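Long-range contacts in mRNA-decapping enzyme subunit 1 (PDB 1Q67), which activates and forms part of the Dcp1-Dcp2 decapping complex, which removes the 7-methylguanine cap from mRNA so that the transcript can be degraded: residues F39-A44 and V208-N213; E189-K194 and I203-V208. All blocks are in the same frame, centred on the assembly; numbering follows the deposited sequence.

Contact 1: residues F39-A44 and V208-N213; sequences FHTPHA and VSDRQN
The ring of F39 meets D210 with its edge: CZ and CE1 face the aspartate, whose CB lies in the ring plane 4.0 Å from CZ. The carboxylate stands almost upright to the ring, the two planes 82° apart, and its OD1 comes near the ring plane 3.9 Å from CE1, where aromatic hydrogens make a mildly positive rim. CB of N213 approaches the same ring obliquely, 4.3 Å from CE1. This is the PH-like fold of the Dcp1 family, a beta sandwich closed by a C-terminal helix, and here the last residues of strand 34-41 meet the beginning of helix 208-223. Strand and helix run roughly antiparallel. Phenylalanine suits the place because its side chain also packs on I214 and L217 farther along the helix, while its weakly polar rim can lie beside a carboxylate. With CG anti to the backbone N (chi1 172°), the ring swings across toward the helix.

The polar tie is made by T41, whose hydroxyl donates to D210 OD2, with 2.6 Å between OG1 and OD2. The donor arrives on the anti side of the carboxylate, 26° out of its plane. Threonine suits this buried position because its hydroxyl can bond the carboxylate while its side chain also packs on L65, I205 and T207. Because D210 lies near the N-terminal end of the helix, its negative charge is probably favoured by the helix dipole. Replacing D210 by an alanine removes the carboxylate and would probably leave T41 OG1 without its acceptor and the edge of F39 less covered. P42 turns the chain toward the second sheet, and its CD passes 4.4 Å from D210 OD2.

Contact 2: residues E189-K194 and I203-V208; sequences ELVIIK and IWIHTV
The shortest polar bond between the strands runs from I203 N to V191 O, 2.8 Å long with an N-H...O angle of 155°. Its mate, V191 N to I203 O, is 3.0 Å and straighter at 165°, so V191 and I203 form an antiparallel hydrogen-bonded pair. Their side chains share a face with I193 and I205, where beta-branched residues favour the extended backbone. V191 and I205 pack on I214 and I193 on I218 of helix 208-223, while I203 packs on A44 and L46 of strand 43-50. On that face I193 CD1 meets I203 CD1 at 3.9 Å, while V191 CG2 crosses I205 CD1 at 4.1 Å.

L190 and W204 lie on the other face. Leucine CD2 bends over the neighbouring strand to reach W204 CB at 4.0 Å. The indole is carried toward E189 by a trans first torsion (chi1 179°), and OE1 of that residue sits at the ring edge, 3.8 Å from NE1; this is too long to satisfy that buried N-H. The indole also meets H43 of the second subunit. Together, strands 190-194 and 200-205 form an antiparallel beta hairpin within the five-stranded sheet of the PH-like sandwich.

How the contacts relate
The two contacts have their centres about 8 Å apart. Both strands of contact 2 fall in the chain between the two segments of contact 1. They share V208, at the passage from strand 200-205 into helix 208-223, and both reach the five-stranded sheet, in which 43-50 and 200-205 are neighbours. Contact 1 ties the helix start to the four-stranded sheet, whereas contact 2 builds the sheet on which that helix packs. R211 NE bonds to I205 O, and H206 N probably to H43 O, joining the two sites directly. The helix thus bridges both layers of the sandwich, while H43, W204 and H206 meet the second subunit.

Contact 1: residues F39-A44 and V208-N213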
loop_
_atom_site.group_PDB
_atom_site.type_symbol
_atom_site.label_atom_id
_atom_site.label_comp_id
_atom_site.label_asym_id
_atom_site.label_seq_id
_atom_site.Cartn_x
_atom_site.Cartn_y
_atom_site.Cartn_z
ATOM N N PHE B 39 -9.062 -8.573 -15.589
ATOM C CA PHE B 39 -9.476 -7.564 -14.631
ATOM C C PHE B 39 -8.283 -6.782 -14.112
ATOM O O PHE B 39 -7.194 -7.336 -13.943
ATOM C CB PHE B 39 -10.169 -8.256 -13.450
ATOM C CG PHE B 39 -10.475 -7.346 -12.297
ATOM C CD1 PHE B 39 -11.680 -6.655 -12.240
ATOM C CD2 PHE B 39 -9.539 -7.148 -11.289
ATOM C CE1 PHE B 39 -11.951 -5.779 -11.189
ATOM C CE2 PHE B 39 -9.798 -6.275 -10.236
ATOM C CZ PHE B 39 -11.008 -5.585 -10.188
ATOM N N HIS B 40 -8.499 -5.497 -13.867
ATOM C CA HIS B 40 -7.466 -4.651 -13.305
ATOM C C HIS B 40 -8.126 -3.517 -12.545
ATOM O O HIS B 40 -9.194 -3.044 -12.919
ATOM C CB HIS B 40 -6.524 -4.091 -14.385
ATOM C CG HIS B 40 -7.171 -3.127 -15.331
ATOM N ND1 HIS B 40 -7.833 -3.532 -16.471
ATOM C CD2 HIS B 40 -7.259 -1.776 -15.305
ATOM C CE1 HIS B 40 -8.300 -2.471 -17.106
ATOM N NE2 HIS B 40 -7.965 -1.395 -16.421
ATOM N N THR B 41 -7.499 -3.115 -11.447
ATOM C CA THR B 41 -8.001 -2.019 -10.637
ATOM C C THR B 41 -6.734 -1.232 -10.315
ATOM O O THR B 41 -5.672 -1.820 -10.110
ATOM C CB THR B 41 -8.716 -2.537 -9.353
ATOM O OG1 THR B 41 -9.408 -1.452 -8.722
ATOM C CG2 THR B 41 -7.725 -3.140 -8.379
ATOM N N PRO B 42 -6.829 0.108 -10.279
ATOM C CA PRO B 42 -5.735 1.057 -10.009
ATOM C C PRO B 42 -4.966 0.962 -8.698
ATOM O O PRO B 42 -3.733 1.041 -8.689
ATOM C CB PRO B 42 -6.414 2.430 -10.134
ATOM C CG PRO B 42 -7.664 2.156 -10.922
ATOM C CD PRO B 42 -8.110 0.823 -10.417
ATOM N N HIS B 43 -5.686 0.810 -7.593
ATOM C CA HIS B 43 -5.037 0.786 -6.291
ATOM C C HIS B 43 -5.454 -0.361 -5.378
ATOM O O HIS B 43 -6.622 -0.479 -5.008
ATOM C CB HIS B 43 -5.306 2.122 -5.596
ATOM C CG HIS B 43 -5.112 3.309 -6.491
ATOM N ND1 HIS B 43 -3.868 3.726 -6.917
ATOM C CD2 HIS B 43 -6.009 4.125 -7.096
ATOM C CE1 HIS B 43 -4.006 4.746 -7.745
ATOM N NE2 HIS B 43 -5.295 5.008 -7.872
ATOM N N ALA B 44 -4.487 -1.191 -5.007
ATOM C CA ALA B 44 -4.729 -2.327 -4.127
ATOM C C ALA B 44 -3.518 -2.492 -3.228
ATOM O O ALA B 44 -2.386 -2.362 -3.680
ATOM C CB ALA B 44 -4.952 -3.590 -4.945
ATOM N N VAL B 208 -14.328 0.883 -4.456
ATOM C CA VAL B 208 -15.324 0.093 -3.744
ATOM C C VAL B 208 -15.951 -1.013 -4.576
ATOM O O VAL B 208 -15.837 -2.186 -4.232
ATOM C CB VAL B 208 -16.461 0.987 -3.196
ATOM C CG1 VAL B 208 -17.485 0.131 -2.446
ATOM C CG2 VAL B 208 -15.882 2.059 -2.277
ATOM N N SER B 209 -16.608 -0.637 -5.669
ATOM C CA SER B 209 -17.272 -1.601 -6.542
ATOM C C SER B 209 -16.354 -2.698 -7.081
ATOM O O SER B 209 -16.828 -3.767 -7.475
ATOM C CB SER B 209 -17.939 -0.875 -7.718
ATOM O OG SER B 209 -16.984 -0.179 -8.503
ATOM N N ASP B 210 -15.048 -2.450 -7.105
ATOM C CA ASP B 210 -14.124 -3.458 -7.611
ATOM C C ASP B 210 -13.901 -4.625 -6.658
ATOM O O ASP B 210 -13.433 -5.686 -7.073
ATOM C CB ASP B 210 -12.778 -2.829 -7.969
ATOM C CG ASP B 210 -12.799 -2.162 -9.324
ATOM O OD1 ASP B 210 -13.717 -2.471 -10.115
ATOM O OD2 ASP B 210 -11.896 -1.347 -9.610
ATOM N N ARG B 211 -14.234 -4.434 -5.387
ATOM C CA ARG B 211 -14.053 -5.492 -4.400
ATOM C C ARG B 211 -14.994 -6.655 -4.690
ATOM O O ARG B 211 -14.585 -7.815 -4.688
ATOM C CB ARG B 211 -14.316 -4.958 -2.994
ATOM C CG ARG B 211 -13.366 -3.852 -2.588
ATOM C CD ARG B 211 -13.817 -3.173 -1.308
ATOM N NE ARG B 211 -13.081 -1.931 -1.097
ATOM C CZ ARG B 211 -13.409 -1.013 -0.197
ATOM N NH1 ARG B 211 -14.468 -1.194 0.583
ATOM N NH2 ARG B 211 -12.682 0.086 -0.080
ATOM N N GLN B 212 -16.254 -6.331 -4.953
ATOM C CA GLN B 212 -17.255 -7.344 -5.244
ATOM C C GLN B 212 -16.971 -7.998 -6.595
ATOM O O GLN B 212 -17.127 -9.209 -6.758
ATOM C CB GLN B 212 -18.651 -6.715 -5.248
ATOM C CG GLN B 212 -19.739 -7.676 -4.833
ATOM C CD GLN B 212 -19.566 -8.156 -3.399
ATOM O OE1 GLN B 212 -19.964 -9.264 -3.050
ATOM N NE2 GLN B 212 -18.975 -7.315 -2.562
ATOM N N ASN B 213 -16.545 -7.197 -7.565
ATOM C CA ASN B 213 -16.239 -7.721 -8.888
ATOM C C ASN B 213 -15.042 -8.670 -8.914
ATOM O O ASN B 213 -15.046 -9.646 -9.659
ATOM C CB ASN B 213 -16.004 -6.571 -9.867
ATOM C CG ASN B 213 -17.281 -5.834 -10.205
ATOM O OD1 ASN B 213 -18.062 -5.486 -9.317
ATOM N ND2 ASN B 213 -17.505 -5.588 -11.490
#

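Contact 2: residues E189-K194 and I203-V208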
loop_
_atom_site.group_PDB
_atom_site.type_symbol
_atom_site.label_atom_id
_atom_site.label_comp_id
_atom_site.label_asym_id
_atom_site.label_seq_id
_atom_site.Cartn_x
_atom_site.Cartn_y
_atom_site.Cartn_z
ATOM N N GLU B 189 -13.890 -4.453 4.252
ATOM C CA GLU B 189 -13.144 -3.751 3.209
ATOM C C GLU B 189 -12.119 -4.607 2.465
ATOM O O GLU B 189 -11.596 -4.193 1.431
ATOM C CB GLU B 189 -12.427 -2.542 3.818
ATOM C CG GLU B 189 -13.318 -1.638 4.658
ATOM C CD GLU B 189 -12.517 -0.674 5.516
ATOM O OE1 GLU B 189 -11.815 0.194 4.948
ATOM O OE2 GLU B 189 -12.583 -0.789 6.764
ATOM N N LEU B 190 -11.842 -5.798 2.979
ATOM C CA LEU B 190 -10.847 -6.672 2.370
ATOM C C LEU B 190 -11.360 -7.810 1.507
ATOM O O LEU B 190 -12.439 -8.359 1.741
ATOM C CB LEU B 190 -9.971 -7.308 3.453
ATOM C CG LEU B 190 -9.003 -6.497 4.303
ATOM C CD1 LEU B 190 -8.399 -7.413 5.352
ATOM C CD2 LEU B 190 -7.899 -5.910 3.429
ATOM N N VAL B 191 -10.571 -8.164 0.500
ATOM C CA VAL B 191 -10.884 -9.315 -0.325
ATOM C C VAL B 191 -9.861 -10.284 0.228
ATOM O O VAL B 191 -8.664 -10.019 0.177
ATOM C CB VAL B 191 -10.619 -9.085 -1.809
ATOM C CG1 VAL B 191 -10.664 -10.426 -2.550
ATOM C CG2 VAL B 191 -11.668 -8.135 -2.376
ATOM N N ILE B 192 -10.345 -11.380 0.798
ATOM C CA ILE B 192 -9.489 -12.381 1.412
ATOM C C ILE B 192 -9.304 -13.595 0.519
ATOM O O ILE B 192 -10.271 -14.231 0.103
ATOM C CB ILE B 192 -10.077 -12.789 2.781
ATOM C CG1 ILE B 192 -10.119 -11.549 3.683
ATOM C CG2 ILE B 192 -9.250 -13.892 3.418
ATOM C CD1 ILE B 192 -10.758 -11.768 5.038
ATOM N N ILE B 193 -8.048 -13.904 0.218
ATOM C CA ILE B 193 -7.727 -15.022 -0.643
ATOM C C ILE B 193 -6.882 -16.070 0.067
ATOM O O ILE B 193 -5.863 -15.750 0.692
ATOM C CB ILE B 193 -6.981 -14.542 -1.910
ATOM C CG1 ILE B 193 -7.899 -13.639 -2.738
ATOM C CG2 ILE B 193 -6.531 -15.734 -2.746
ATOM C CD1 ILE B 193 -7.243 -13.069 -3.974
ATOM N N LYS B 194 -7.327 -17.323 -0.027
ATOM C CA LYS B 194 -6.615 -18.439 0.577
ATOM C C LYS B 194 -5.825 -19.145 -0.520
ATOM O O LYS B 194 -6.361 -19.514 -1.563
ATOM C CB LYS B 194 -7.589 -19.419 1.244
ATOM C CG LYS B 194 -6.904 -20.428 2.163
ATOM C CD LYS B 194 -7.863 -21.505 2.656
ATOM C CE LYS B 194 -8.224 -22.482 1.536
ATOM N NZ LYS B 194 -7.009 -23.182 0.988
ATOM N N ILE B 203 -6.506 -8.259 0.575
ATOM C CA ILE B 203 -6.226 -7.209 -0.380
ATOM C C ILE B 203 -7.205 -6.059 -0.199
ATOM O O ILE B 203 -8.410 -6.241 -0.365
ATOM C CB ILE B 203 -6.324 -7.721 -1.840
ATOM C CG1 ILE B 203 -5.385 -8.914 -2.051
ATOM C CG2 ILE B 203 -5.939 -6.605 -2.806
ATOM C CD1 ILE B 203 -5.525 -9.562 -3.422
ATOM N N TRP B 204 -6.686 -4.885 0.164
ATOM C CA TRP B 204 -7.529 -3.703 0.325
ATOM C C TRP B 204 -7.598 -3.046 -1.044
ATOM O O TRP B 204 -6.571 -2.723 -1.636
ATOM C CB TRP B 204 -6.931 -2.702 1.325
ATOM C CG TRP B 204 -7.783 -1.466 1.467
ATOM C CD1 TRP B 204 -8.935 -1.348 2.188
ATOM C CD2 TRP B 204 -7.616 -0.218 0.774
ATOM N NE1 TRP B 204 -9.499 -0.112 1.984
ATOM C CE2 TRP B 204 -8.708 0.605 1.123
ATOM C CE3 TRP B 204 -6.644 0.288 -0.103
ATOM C CZ2 TRP B 204 -8.867 1.907 0.617
ATOM C CZ3 TRP B 204 -6.799 1.592 -0.607
ATOM C CH2 TRP B 204 -7.901 2.382 -0.242
ATOM N N ILE B 205 -8.806 -2.850 -1.548
ATOM C CA ILE B 205 -8.976 -2.237 -2.852
ATOM C C ILE B 205 -9.704 -0.901 -2.717
ATOM O O ILE B 205 -10.786 -0.828 -2.144
ATOM C CB ILE B 205 -9.756 -3.173 -3.794
ATOM C CG1 ILE B 205 -8.964 -4.476 -3.989
ATOM C CG2 ILE B 205 -10.003 -2.479 -5.125
ATOM C CD1 ILE B 205 -9.682 -5.528 -4.813
ATOM N N HIS B 206 -9.091 0.154 -3.247
ATOM C CA HIS B 206 -9.665 1.490 -3.162
ATOM C C HIS B 206 -11.012 1.637 -3.868
ATOM O O HIS B 206 -11.952 2.169 -3.288
ATOM C CB HIS B 206 -8.688 2.530 -3.708
ATOM C CG HIS B 206 -9.121 3.938 -3.450
ATOM N ND1 HIS B 206 -9.127 4.493 -2.188
ATOM C CD2 HIS B 206 -9.638 4.877 -4.277
ATOM C CE1 HIS B 206 -9.634 5.711 -2.248
ATOM N NE2 HIS B 206 -9.953 5.967 -3.503
ATOM N N THR B 207 -11.110 1.185 -5.116
ATOM C CA THR B 207 -12.377 1.285 -5.838
ATOM C C THR B 207 -13.363 0.324 -5.177
ATOM O O THR B 207 -13.246 -0.893 -5.313
ATOM C CB THR B 207 -12.218 0.907 -7.329
ATOM O OG1 THR B 207 -11.207 1.730 -7.928
ATOM C CG2 THR B 207 -13.530 1.120 -8.077
ATOM N N VAL B 208 -14.328 0.883 -4.456
ATOM C CA VAL B 208 -15.324 0.093 -3.744
ATOM C C VAL B 208 -15.951 -1.013 -4.576
ATOM O O VAL B 208 -15.837 -2.186 -4.232
ATOM C CB VAL B 208 -16.461 0.987 -3.196
ATOM C CG1 VAL B 208 -17.485 0.131 -2.446
ATOM C CG2 VAL B 208 -15.882 2.059 -2.277
#